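Local coordinates for Tol-Pal system protein TolB (Acinetobacter baumannii, PDB 7MX5), which probably acts as the periplasmic component of the Tol-Pal system, which supports outer membrane invagination during cell division and outer membrane integrity, at residues A[185-190]-A[194-199]. Numbering follows the deposited sequence.
Sequences AYVSFE and PAIYLQ
The Tyr186 ring carries the CB of Tyr197 over one face, a CH-pi contact with that carbon 4.0 Å from the ring centroid of Tyr186, while Gln199 OE1 and Ser188 CB lie at its edge. The two tyrosine rings are nearly parallel, planes 19° apart, but slid so far that they barely overlap. Tyr186 holds CG between its backbone N and carbonyl carbon (chi1 53°), which lays the ring over the neighbouring strand and brings OH within 2.7 Å of Gln199 OE1; the hydroxyl donates almost straight down the amide C=O. Ser188 CB approaches the Tyr197 ring obliquely, 3.5 Å from Tyr197 CE1. Nearer the turn, Pro194 CB sits over one face of the Phe189 ring, offset toward the rim, 3.5 Å from Phe189 CE2. Ser188 OG accepts a hydrogen bond from the backbone N-H of Glu190, which makes an ST turn, and donates to Glu190 OE1 at 2.7 Å, tying the carboxylate back beside the strand end. Four backbone hydrogen bonds zip the antiparallel hairpin in the hydrogen-bonded pairs Tyr186-Tyr197 and Ser188-Ala195; Ser188 N to Ala195 O is the straightest, 3.0 Å and 170°. The other face bears the non-hydrogen-bonded pairs, with Val187 CG2 against Ile196 CG1 and Ala185 CB against Leu198 CD1, both apolar. These are the two inner strands of a four-stranded antiparallel beta-propeller blade, flanked by strands 172-177 and 206-211. The aliphatic face packs on strand 215-221 of the following blade, where Ala185 and Leu198 meet Phe221; the tyrosine face looks to strand 163-168 of the preceding one, with Tyr186 on Leu166 and Gln199 NE2 hydrogen-bonded to Val165 O. From strand 206-211, Arg206 completes this side through a salt bridge to Glu190 and a cation-pi contact with Tyr197.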
loop_
_atom_site.group_PDB
_atom_site.type_symbol
_atom_site.label_atom_id
_atom_site.label_comp_id
_atom_site.label_asym_id
_atom_site.label_seq_id
_atom_site.Cartn_x
_atom_site.Cartn_y
_atom_site.Cartn_z
ATOM N N ALA A 185 -2.564 6.805 12.772
ATOM C CA ALA A 185 -1.939 7.962 13.388
ATOM C C ALA A 185 -1.505 8.944 12.310
ATOM O O ALA A 185 -1.319 8.582 11.144
ATOM C CB ALA A 185 -0.736 7.565 14.248
ATOM N N TYR A 186 -1.336 10.198 12.718
ATOM C CA TYR A 186 -0.988 11.260 11.788
ATOM C C TYR A 186 -0.493 12.461 12.578
ATOM O O TYR A 186 -0.745 12.585 13.779
ATOM C CB TYR A 186 -2.183 11.648 10.912
ATOM C CG TYR A 186 -3.430 11.983 11.702
ATOM C CD1 TYR A 186 -3.679 13.281 12.124
ATOM C CD2 TYR A 186 -4.354 10.997 12.032
ATOM C CE1 TYR A 186 -4.812 13.591 12.850
ATOM C CE2 TYR A 186 -5.492 11.299 12.755
ATOM C CZ TYR A 186 -5.717 12.598 13.161
ATOM O OH TYR A 186 -6.846 12.908 13.882
ATOM N N VAL A 187 0.213 13.345 11.883
ATOM C CA VAL A 187 0.691 14.599 12.450
ATOM C C VAL A 187 -0.222 15.708 11.954
ATOM O O VAL A 187 -0.384 15.894 10.742
ATOM C CB VAL A 187 2.152 14.869 12.063
ATOM C CG1 VAL A 187 2.660 16.128 12.753
ATOM C CG2 VAL A 187 3.013 13.672 12.414
ATOM N N SER A 188 -0.826 16.441 12.884
ATOM C CA SER A 188 -1.784 17.484 12.556
ATOM C C SER A 188 -1.305 18.823 13.095
ATOM O O SER A 188 -0.723 18.896 14.182
ATOM C CB SER A 188 -3.170 17.162 13.121
ATOM O OG SER A 188 -4.079 18.221 12.873
ATOM N N PHE A 189 -1.555 19.880 12.323
ATOM C CA PHE A 189 -1.270 21.247 12.737
ATOM C C PHE A 189 -2.544 22.067 12.904
ATOM O O PHE A 189 -2.486 23.301 12.878
ATOM C CB PHE A 189 -0.332 21.928 11.737
ATOM C CG PHE A 189 1.059 21.353 11.709
ATOM C CD1 PHE A 189 1.304 20.111 11.144
ATOM C CD2 PHE A 189 2.125 22.062 12.239
ATOM C CE1 PHE A 189 2.582 19.585 11.115
ATOM C CE2 PHE A 189 3.406 21.542 12.211
ATOM C CZ PHE A 189 3.635 20.301 11.648
ATOM N N GLU A 190 -3.698 21.404 13.067
ATOM C CA GLU A 190 -4.960 22.120 13.239
ATOM C C GLU A 190 -4.875 23.125 14.380
ATOM O O GLU A 190 -5.497 24.192 14.321
ATOM C CB GLU A 190 -6.106 21.128 13.463
ATOM C CG GLU A 190 -6.086 20.410 14.806
ATOM C CD GLU A 190 -6.909 19.136 14.796
ATOM O OE1 GLU A 190 -6.496 18.163 14.130
ATOM O OE2 GLU A 190 -7.971 19.108 15.455
ATOM N N PRO A 194 2.462 21.227 16.448
ATOM C CA PRO A 194 2.216 19.900 15.873
ATOM C C PRO A 194 1.914 18.868 16.948
ATOM O O PRO A 194 2.429 18.932 18.068
ATOM C CB PRO A 194 3.526 19.578 15.142
ATOM C CG PRO A 194 4.546 20.489 15.744
ATOM C CD PRO A 194 3.811 21.729 16.138
ATOM N N ALA A 195 1.067 17.907 16.591
ATOM C CA ALA A 195 0.633 16.878 17.522
ATOM C C ALA A 195 0.395 15.584 16.763
ATOM O O ALA A 195 -0.219 15.589 15.692
ATOM C CB ALA A 195 -0.642 17.295 18.263
ATOM N N ILE A 196 0.884 14.482 17.320
ATOM C CA ILE A 196 0.635 13.156 16.767
ATOM C C ILE A 196 -0.636 12.610 17.401
ATOM O O ILE A 196 -0.689 12.386 18.615
ATOM C CB ILE A 196 1.825 12.215 17.007
ATOM C CG1 ILE A 196 3.003 12.604 16.110
ATOM C CG2 ILE A 196 1.419 10.771 16.753
ATOM C CD1 ILE A 196 4.249 11.778 16.347
ATOM N N TYR A 197 -1.663 12.407 16.585
ATOM C CA TYR A 197 -2.935 11.875 17.043
ATOM C C TYR A 197 -3.022 10.387 16.727
ATOM O O TYR A 197 -2.371 9.893 15.805
ATOM C CB TYR A 197 -4.103 12.614 16.387
ATOM C CG TYR A 197 -4.242 14.060 16.809
ATOM C CD1 TYR A 197 -3.535 15.065 16.161
ATOM C CD2 TYR A 197 -5.086 14.421 17.850
ATOM C CE1 TYR A 197 -3.664 16.389 16.541
ATOM C CE2 TYR A 197 -5.226 15.743 18.232
ATOM C CZ TYR A 197 -4.508 16.722 17.578
ATOM O OH TYR A 197 -4.640 18.037 17.960
ATOM N N LEU A 198 -3.829 9.674 17.510
ATOM C CA LEU A 198 -4.109 8.260 17.283
ATOM C C LEU A 198 -5.620 8.096 17.188
ATOM O O LEU A 198 -6.332 8.289 18.178
ATOM C CB LEU A 198 -3.529 7.390 18.397
ATOM C CG LEU A 198 -3.498 5.890 18.097
ATOM C CD1 LEU A 198 -2.875 5.627 16.731
ATOM C CD2 LEU A 198 -2.750 5.136 19.185
ATOM N N GLN A 199 -6.105 7.734 16.003
ATOM C CA GLN A 199 -7.530 7.746 15.696
ATOM C C GLN A 199 -8.053 6.319 15.589
ATOM O O GLN A 199 -7.595 5.546 14.741
ATOM C CB GLN A 199 -7.792 8.511 14.399
ATOM C CG GLN A 199 -9.262 8.732 14.096
ATOM C CD GLN A 199 -9.526 10.095 13.488
ATOM O OE1 GLN A 199 -8.731 11.021 13.643
ATOM N NE2 GLN A 199 -10.650 10.225 12.793
#